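Local coordinates for protein N-acetylneuraminic acid (Sialic acid) synthetase (Leptospira borgpetersenii serovar Hardjo-bovis, PDB 6NCS) that probably acts as a sialic acid (N-acetylneuraminate or its 9-phosphate) synthase, with a manganese ion bound in a TIM-barrel domain, at residues I28-G33 against K250-L255; P111-L116 against I134-A139; S180-N185 against W243-E248. One frame throughout, in Å; residues are numbered along the deposited sequence.

Contact 1 of 3, residues I28-G33 against K250-L255; sequences IIAEAG and KELAKL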
loop_
_atom_site.group_PDB
_atom_site.type_symbol
_atom_site.label_atom_id
_atom_site.label_comp_id
_atom_site.label_asym_id
_atom_site.label_seq_id
_atom_site.Cartn_x
_atom_site.Cartn_y
_atom_site.Cartn_z
ATOM N N ILE A 28 3.378 16.299 3.658
ATOM C CA ILE A 28 3.163 16.509 2.219
ATOM C C ILE A 28 3.879 17.776 1.767
ATOM O O ILE A 28 3.626 18.865 2.299
ATOM C CB ILE A 28 1.666 16.569 1.884
ATOM C CG1 ILE A 28 1.023 15.214 2.206
ATOM C CG2 ILE A 28 1.470 16.872 0.383
ATOM C CD1 ILE A 28 -0.478 15.194 2.094
ATOM N N ILE A 29 4.746 17.631 0.761
ATOM C CA ILE A 29 5.589 18.704 0.239
ATOM C C ILE A 29 5.097 19.046 -1.156
ATOM O O ILE A 29 5.053 18.172 -2.027
ATOM C CB ILE A 29 7.068 18.286 0.177
ATOM C CG1 ILE A 29 7.628 17.999 1.575
ATOM C CG2 ILE A 29 7.912 19.376 -0.526
ATOM C CD1 ILE A 29 8.800 16.988 1.534
ATOM N N ALA A 30 4.765 20.317 -1.378
ATOM C CA ALA A 30 4.464 20.832 -2.706
ATOM C C ALA A 30 5.772 21.314 -3.324
ATOM O O ALA A 30 6.383 22.249 -2.814
ATOM C CB ALA A 30 3.444 21.967 -2.607
ATOM N N GLU A 31 6.226 20.657 -4.398
ATOM C CA GLU A 31 7.491 21.029 -5.037
ATOM C C GLU A 31 7.177 22.108 -6.067
ATOM O O GLU A 31 6.721 21.816 -7.172
ATOM C CB GLU A 31 8.173 19.800 -5.647
ATOM C CG GLU A 31 9.149 20.056 -6.816
ATOM C CD GLU A 31 10.450 20.732 -6.412
ATOM O OE1 GLU A 31 11.517 20.304 -6.907
ATOM O OE2 GLU A 31 10.411 21.692 -5.612
ATOM N N ALA A 32 7.385 23.371 -5.681
ATOM C CA ALA A 32 7.232 24.465 -6.631
ATOM C C ALA A 32 8.316 24.409 -7.692
ATOM O O ALA A 32 8.089 24.824 -8.832
ATOM C CB ALA A 32 7.272 25.814 -5.912
ATOM N N GLY A 33 9.492 23.916 -7.322
ATOM C CA GLY A 33 10.546 23.647 -8.281
ATOM C C GLY A 33 10.938 24.906 -9.019
ATOM O O GLY A 33 11.287 25.925 -8.407
ATOM N N LYS A 250 -6.224 22.519 -6.598
ATOM C CA LYS A 250 -7.320 21.635 -6.212
ATOM C C LYS A 250 -6.872 20.176 -6.169
ATOM O O LYS A 250 -7.355 19.402 -5.332
ATOM C CB LYS A 250 -8.502 21.815 -7.170
ATOM N N GLU A 251 -5.945 19.786 -7.047
ATOM C CA GLU A 251 -5.418 18.427 -7.013
ATOM C C GLU A 251 -4.494 18.220 -5.817
ATOM O O GLU A 251 -4.510 17.153 -5.189
ATOM C CB GLU A 251 -4.716 18.119 -8.335
ATOM C CG GLU A 251 -5.640 18.358 -9.542
ATOM C CD GLU A 251 -4.899 18.511 -10.856
ATOM O OE1 GLU A 251 -3.690 18.823 -10.834
ATOM O OE2 GLU A 251 -5.533 18.319 -11.918
ATOM N N LEU A 252 -3.687 19.232 -5.478
ATOM C CA LEU A 252 -2.892 19.165 -4.254
ATOM C C LEU A 252 -3.787 19.015 -3.027
ATOM O O LEU A 252 -3.470 18.253 -2.105
ATOM C CB LEU A 252 -2.017 20.417 -4.132
ATOM C CG LEU A 252 -1.074 20.535 -2.929
ATOM C CD1 LEU A 252 -0.078 19.398 -2.872
ATOM C CD2 LEU A 252 -0.348 21.886 -2.952
ATOM N N ALA A 253 -4.891 19.761 -2.983
ATOM C CA ALA A 253 -5.802 19.655 -1.848
ATOM C C ALA A 253 -6.406 18.260 -1.768
ATOM O O ALA A 253 -6.587 17.714 -0.675
ATOM C CB ALA A 253 -6.903 20.707 -1.960
ATOM N N LYS A 254 -6.733 17.673 -2.920
ATOM C CA LYS A 254 -7.235 16.301 -2.929
ATOM C C LYS A 254 -6.161 15.314 -2.490
ATOM O O LYS A 254 -6.463 14.335 -1.795
ATOM C CB LYS A 254 -7.759 15.953 -4.326
ATOM C CG LYS A 254 -8.414 14.603 -4.447
ATOM C CD LYS A 254 -9.695 14.572 -3.630
ATOM C CE LYS A 254 -10.841 13.964 -4.411
ATOM N NZ LYS A 254 -12.113 14.082 -3.644
ATOM N N LEU A 255 -4.902 15.549 -2.886
ATOM C CA LEU A 255 -3.807 14.707 -2.406
ATOM C C LEU A 255 -3.742 14.731 -0.891
ATOM O O LEU A 255 -3.580 13.686 -0.250
ATOM C CB LEU A 255 -2.474 15.176 -3.001
ATOM C CG LEU A 255 -1.193 14.470 -2.546
ATOM C CD1 LEU A 255 -1.194 12.968 -2.891
ATOM C CD2 LEU A 255 0.014 15.163 -3.181
#

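Contact 2 of 3, residues P111-L116 against I134-A139; sequences PNLNML and ITLLEA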
loop_
_atom_site.group_PDB
_atom_site.type_symbol
_atom_site.label_atom_id
_atom_site.label_comp_id
_atom_site.label_asym_id
_atom_site.label_seq_id
_atom_site.Cartn_x
_atom_site.Cartn_y
_atom_site.Cartn_z
ATOM N N PRO A 111 27.548 26.950 -1.928
ATOM C CA PRO A 111 27.164 28.350 -1.661
ATOM C C PRO A 111 25.677 28.528 -1.442
ATOM O O PRO A 111 25.275 29.290 -0.554
ATOM C CB PRO A 111 27.653 29.091 -2.913
ATOM C CG PRO A 111 28.830 28.295 -3.352
ATOM C CD PRO A 111 28.426 26.860 -3.112
ATOM N N ASN A 112 24.844 27.835 -2.222
ATOM C CA ASN A 112 23.403 27.939 -2.025
ATOM C C ASN A 112 22.969 27.275 -0.723
ATOM O O ASN A 112 22.076 27.778 -0.034
ATOM C CB ASN A 112 22.658 27.334 -3.221
ATOM C CG ASN A 112 22.444 28.338 -4.337
ATOM O OD1 ASN A 112 21.571 29.206 -4.245
ATOM N ND2 ASN A 112 23.248 28.242 -5.388
ATOM N N LEU A 113 23.582 26.144 -0.367
ATOM C CA LEU A 113 23.284 25.518 0.918
ATOM C C LEU A 113 23.604 26.459 2.070
ATOM O O LEU A 113 22.812 26.598 3.009
ATOM C CB LEU A 113 24.063 24.206 1.058
ATOM C CG LEU A 113 23.768 23.296 2.261
ATOM C CD1 LEU A 113 24.085 21.853 1.908
ATOM C CD2 LEU A 113 24.568 23.700 3.486
ATOM N N ASN A 114 24.784 27.094 2.031
ATOM C CA ASN A 114 25.156 28.026 3.090
ATOM C C ASN A 114 24.157 29.170 3.181
ATOM O O ASN A 114 23.802 29.611 4.282
ATOM C CB ASN A 114 26.562 28.579 2.846
ATOM C CG ASN A 114 27.642 27.537 3.044
ATOM O OD1 ASN A 114 27.423 26.525 3.701
ATOM N ND2 ASN A 114 28.830 27.792 2.489
ATOM N N MET A 115 23.692 29.661 2.029
ATOM C CA MET A 115 22.722 30.748 2.026
ATOM C C MET A 115 21.419 30.310 2.674
ATOM O O MET A 115 20.815 31.060 3.448
ATOM C CB MET A 115 22.483 31.229 0.593
ATOM C CG MET A 115 21.383 32.272 0.444
ATOM S SD MET A 115 19.717 31.600 0.235
ATOM C CE MET A 115 19.928 30.563 -1.221
ATOM N N LEU A 116 20.970 29.093 2.368
ATOM C CA LEU A 116 19.724 28.616 2.943
ATOM C C LEU A 116 19.835 28.483 4.456
ATOM O O LEU A 116 18.912 28.862 5.187
ATOM C CB LEU A 116 19.325 27.292 2.294
ATOM C CG LEU A 116 18.910 27.354 0.818
ATOM C CD1 LEU A 116 18.705 25.939 0.266
ATOM C CD2 LEU A 116 17.628 28.182 0.627
ATOM N N ILE A 134 29.243 13.957 -3.402
ATOM C CA ILE A 134 29.782 13.737 -2.059
ATOM C C ILE A 134 30.027 15.062 -1.346
ATOM O O ILE A 134 29.712 15.214 -0.159
ATOM C CB ILE A 134 31.068 12.891 -2.128
ATOM C CG1 ILE A 134 30.803 11.588 -2.882
ATOM C CG2 ILE A 134 31.589 12.603 -0.720
ATOM C CD1 ILE A 134 29.699 10.750 -2.273
ATOM N N THR A 135 30.586 16.041 -2.056
ATOM C CA THR A 135 30.845 17.340 -1.445
ATOM C C THR A 135 29.558 17.963 -0.911
ATOM O O THR A 135 29.522 18.481 0.211
ATOM C CB THR A 135 31.514 18.269 -2.457
ATOM O OG1 THR A 135 32.798 17.742 -2.812
ATOM C CG2 THR A 135 31.692 19.659 -1.869
ATOM N N LEU A 136 28.483 17.916 -1.698
ATOM C CA LEU A 136 27.234 18.535 -1.263
ATOM C C LEU A 136 26.587 17.741 -0.133
ATOM O O LEU A 136 26.056 18.323 0.825
ATOM C CB LEU A 136 26.281 18.673 -2.454
ATOM C CG LEU A 136 24.940 19.377 -2.214
ATOM C CD1 LEU A 136 25.182 20.827 -1.815
ATOM C CD2 LEU A 136 24.068 19.318 -3.463
ATOM N N LEU A 137 26.613 16.410 -0.225
ATOM C CA LEU A 137 26.065 15.586 0.851
ATOM C C LEU A 137 26.798 15.830 2.160
ATOM O O LEU A 137 26.174 15.971 3.218
ATOM C CB LEU A 137 26.146 14.110 0.475
ATOM C CG LEU A 137 25.348 13.661 -0.737
ATOM C CD1 LEU A 137 25.720 12.224 -1.072
ATOM C CD2 LEU A 137 23.858 13.779 -0.441
ATOM N N GLU A 138 28.134 15.862 2.112
ATOM C CA GLU A 138 28.904 16.102 3.325
ATOM C C GLU A 138 28.590 17.474 3.910
ATOM O O GLU A 138 28.544 17.638 5.134
ATOM C CB GLU A 138 30.402 15.958 3.032
ATOM C CG GLU A 138 30.852 14.500 2.921
ATOM C CD GLU A 138 32.321 14.354 2.559
ATOM O OE1 GLU A 138 32.896 15.300 1.976
ATOM O OE2 GLU A 138 32.901 13.286 2.852
ATOM N N ALA A 139 28.372 18.474 3.057
ATOM C CA ALA A 139 28.025 19.795 3.575
ATOM C C ALA A 139 26.637 19.788 4.202
ATOM O O ALA A 139 26.404 20.450 5.221
ATOM C CB ALA A 139 28.100 20.838 2.464
#

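Contact 3 of 3, residues S180-N185 against W243-E248; sequences SSYPMN and WEISAE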
loop_
_atom_site.group_PDB
_atom_site.type_symbol
_atom_site.label_atom_id
_atom_site.label_comp_id
_atom_site.label_asym_id
_atom_site.label_seq_id
_atom_site.Cartn_x
_atom_site.Cartn_y
_atom_site.Cartn_z
ATOM N N SER A 180 13.687 8.761 -11.349
ATOM C CA SER A 180 14.094 9.885 -12.193
ATOM C C SER A 180 13.755 9.620 -13.659
ATOM O O SER A 180 14.619 9.560 -14.537
ATOM C CB SER A 180 15.581 10.168 -12.022
ATOM O OG SER A 180 15.865 10.544 -10.686
ATOM N N SER A 181 12.454 9.479 -13.907
ATOM C CA SER A 181 11.891 9.319 -15.239
ATOM C C SER A 181 10.872 10.430 -15.473
ATOM O O SER A 181 10.078 10.750 -14.585
ATOM C CB SER A 181 11.236 7.936 -15.382
ATOM O OG SER A 181 10.722 7.737 -16.682
ATOM N N TYR A 182 10.883 11.023 -16.662
ATOM C CA TYR A 182 10.094 12.229 -16.920
ATOM C C TYR A 182 9.324 12.117 -18.229
ATOM O O TYR A 182 9.942 12.148 -19.313
ATOM C CB TYR A 182 11.002 13.457 -16.917
ATOM C CG TYR A 182 11.650 13.691 -15.567
ATOM C CD1 TYR A 182 12.845 13.062 -15.226
ATOM C CD2 TYR A 182 11.057 14.521 -14.623
ATOM C CE1 TYR A 182 13.433 13.259 -13.985
ATOM C CE2 TYR A 182 11.641 14.727 -13.382
ATOM C CZ TYR A 182 12.823 14.090 -13.069
ATOM O OH TYR A 182 13.404 14.292 -11.836
ATOM N N PRO A 183 7.991 11.958 -18.187
ATOM C CA PRO A 183 7.244 11.707 -16.949
ATOM C C PRO A 183 7.340 10.242 -16.542
ATOM O O PRO A 183 7.665 9.390 -17.372
ATOM C CB PRO A 183 5.809 12.083 -17.325
ATOM C CG PRO A 183 5.730 11.824 -18.787
ATOM C CD PRO A 183 7.099 12.097 -19.356
ATOM N N MET A 184 7.054 9.947 -15.280
ATOM C CA MET A 184 7.197 8.585 -14.781
ATOM C C MET A 184 5.934 7.796 -15.104
ATOM O O MET A 184 4.825 8.209 -14.749
ATOM C CB MET A 184 7.469 8.581 -13.281
ATOM C CG MET A 184 7.836 7.203 -12.759
ATOM S SD MET A 184 7.526 7.032 -11.007
ATOM C CE MET A 184 5.728 7.096 -11.043
ATOM N N ASN A 185 6.103 6.669 -15.787
ATOM C CA ASN A 185 4.983 5.810 -16.131
ATOM C C ASN A 185 4.656 4.871 -14.968
ATOM O O ASN A 185 5.491 4.600 -14.108
ATOM C CB ASN A 185 5.301 5.013 -17.391
ATOM C CG ASN A 185 5.685 5.907 -18.563
ATOM O OD1 ASN A 185 5.004 6.892 -18.858
ATOM N ND2 ASN A 185 6.788 5.574 -19.226
ATOM N N TRP A 243 5.450 21.631 -15.961
ATOM C CA TRP A 243 3.998 21.712 -15.823
ATOM C C TRP A 243 3.341 20.350 -16.018
ATOM O O TRP A 243 2.323 20.054 -15.381
ATOM C CB TRP A 243 3.417 22.729 -16.813
ATOM C CG TRP A 243 3.531 22.324 -18.263
ATOM C CD1 TRP A 243 4.533 22.656 -19.126
ATOM C CD2 TRP A 243 2.613 21.506 -19.010
ATOM N NE1 TRP A 243 4.297 22.101 -20.359
ATOM C CE2 TRP A 243 3.128 21.389 -20.315
ATOM C CE3 TRP A 243 1.412 20.859 -18.698
ATOM C CZ2 TRP A 243 2.478 20.654 -21.317
ATOM C CZ3 TRP A 243 0.764 20.128 -19.699
ATOM C CH2 TRP A 243 1.302 20.035 -20.988
ATOM N N GLU A 244 3.908 19.502 -16.884
ATOM C CA GLU A 244 3.232 18.256 -17.239
ATOM C C GLU A 244 3.135 17.303 -16.053
ATOM O O GLU A 244 2.177 16.526 -15.960
ATOM C CB GLU A 244 3.946 17.571 -18.407
ATOM N N ILE A 245 4.098 17.348 -15.132
ATOM C CA ILE A 245 4.067 16.470 -13.963
ATOM C C ILE A 245 3.614 17.201 -12.704
ATOM O O ILE A 245 3.762 16.667 -11.598
ATOM C CB ILE A 245 5.425 15.791 -13.729
ATOM C CG1 ILE A 245 6.520 16.827 -13.458
ATOM C CG2 ILE A 245 5.793 14.897 -14.906
ATOM C CD1 ILE A 245 7.747 16.228 -12.802
ATOM N N SER A 246 3.048 18.395 -12.837
ATOM C CA SER A 246 2.709 19.210 -11.679
ATOM C C SER A 246 1.213 19.174 -11.385
ATOM O O SER A 246 0.385 19.226 -12.295
ATOM C CB SER A 246 3.157 20.656 -11.884
ATOM O OG SER A 246 4.565 20.736 -11.964
ATOM N N ALA A 247 0.881 19.100 -10.098
ATOM C CA ALA A 247 -0.498 19.126 -9.633
ATOM C C ALA A 247 -0.947 20.564 -9.421
ATOM O O ALA A 247 -0.190 21.389 -8.910
ATOM C CB ALA A 247 -0.625 18.350 -8.320
ATOM N N GLU A 248 -2.176 20.864 -9.812
ATOM C CA GLU A 248 -2.745 22.184 -9.560
ATOM C C GLU A 248 -3.281 22.246 -8.131
ATOM O O GLU A 248 -3.364 21.229 -7.447
ATOM C CB GLU A 248 -3.812 22.482 -10.613
ATOM C CG GLU A 248 -3.219 22.763 -11.998
ATOM C CD GLU A 248 -4.266 23.035 -13.046
ATOM O OE1 GLU A 248 -5.460 22.741 -12.800
ATOM O OE2 GLU A 248 -3.889 23.543 -14.123
#

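Contact 1 of 3, residues I28-G33 against K250-L255
Ile-28, on the strand, and Leu-252 and Leu-255, one helical turn apart, bury most of this apolar contact, whose two sides together lose 172 Å² of surface. The branch methyl of Ile-28 does the central work. With chi1 at -64°, CG2 of Ile-28 stands anti to the backbone N and is carried toward the helix, where it meets CD2 of Leu-255 at 4.2 Å and, a little more loosely, CD1 of Leu-252 at 4.4 Å. The other arm of Ile-28 ends in CD1, 4.2 Å from the carbonyl O of Leu-255, an oxygen that is already hydrogen-bonded to Thr-259 one turn further on. Leu-252 is forked across the strand: CD1 faces Ile-28, while CD2 of Leu-252 comes down on CB of Ala-30 at 3.8 Å, the tightest approach of the contact. The short side chain of Ala-30 matches the closeness of the backbones there, since its CA lies 7.7 Å from that of Leu-252. No hydrogen bond crosses, and all four touching residues are buried.

The axes of the two segments pass 10.3 Å apart at 160°, nearly antiparallel, as expected of a barrel helix returning over its sheet. Ile-28 points to the helix, Ala-30 stands across that direction yet still brings CB into contact, and Ile-29 turns away. Strand 27-33 is the first of eight parallel strands and lies between 57-62 and 227-231, with backbone bonds to both. Helix 249-266, which follows the last strand, packs over this junction, Leu-255 also touching Lys-230 and Leu-252 touching Tyr-232.

Contact 2 of 3, residues P111-L116 against I134-A139
Leu-113 reaches from one helix toward the next with its CD1 methyl placed between Leu-136 and Ala-139, two residues a helical turn apart. The side chain leaves its helix toward the facing one, and with CG anti to the backbone N (chi1 -173°) its CD1 arrives there. CD1 of Leu-113 is then 4.0 Å from CD1 of Leu-136 and 4.2 Å from CB of Ala-139. The two leucines cross obliquely: the stem of Leu-136 leaves its helix to one side, and only its end swings in to meet Leu-113. Ala-139 takes part through its backbone too. CD1 of Leu-113 lies 4.0 Å from the carbonyl C of Ala-139, and CD2 of Leu-113 4.1 Å from the O of Ala-139. No hydrogen bond crosses; methyl groups meet one another and that carbonyl group, with 128 Å² buried.

Helices 110-118 and 134-143 are successive outer helices of the TIM barrel, following its third and fourth strands, 102-107 and 123-126. On the strand side Leu-113 rests on Pro-107 and Leu-124, one from each strand, and Leu-136 on Ile-126. Thr-135 is hydrogen-bonded to the C-terminal Lys-290 of the second subunit, while Leu-137 packs against helix 156-168.

Contact 3 of 3, residues S180-N185 against W243-E248
The ring of Tyr-182 presents an edge, not a face, to Ile-245: CD1 of the isoleucine sits near the ring plane, 4.1 Å from ring atom CD2 of Tyr-182. Another flat partner is the ring of His-210, which meets Tyr-182 edge-to-face. The indole of Trp-243 belongs to the other segment and carries CB of its neighbour Glu-244 on one face, 4.1 Å above the plane and displaced toward the rim.

Ile-245 supplies nearly all of the second side of the contact by splitting its two branches between two residues. Its CG1 occupies the position between the backbone N and the carbonyl carbon (chi1 62°), which sends CD1 to the tyrosine while CG2 faces the proline. CG2 of Ile-245 lies 3.7 Å from CB of Pro-183 and 4.1 Å from CA of Pro-183. The peptide bond before Pro-183 is cis, so the chain bends sharply between the two residues that Ile-245 bridges.

Both segments are loops that follow barrel strands, 173-178 and 227-231, the sixth and eighth. They meet across the end of strand 205-209, which lies between those two in the sheet, at the C-terminal end of the barrel where TIM-barrel enzymes keep their active sites. His-210 and His-231 bind the manganese ion here, and Ile-245 also packs on His-231. The hydroxyl of Tyr-182 is hydrogen-bonded to a bound citrate, which probably came from the crystallisation liquor. Ile-245 is held in a type I turn closed by the N of Ser-246 on the O of Trp-243 (3.1 Å), and Glu-248 then takes the N-cap position of helix 249-266.

In the fold
Contact 3 is the one at the metal site: the side chain of Tyr-182 comes within about 4 Å of the manganese ion and about 3 Å of the citrate. Contact 1 lies farther from the metal, with the side chain of Ala-30 about 11 Å from the ion and about 8 Å from the side chain of His-231. Their centres are 13 Å apart and they touch, the N of Leu-252 lying 4.3 Å from CB of Ala-247, because residues 243-248 lead directly into the helix of contact 1. Contact 2 is remote, its centre about 26 Å from that of contact 1, across the middle of the chain, and about 27 Å from that of contact 3. Contacts 2 and 3 both meet the second subunit.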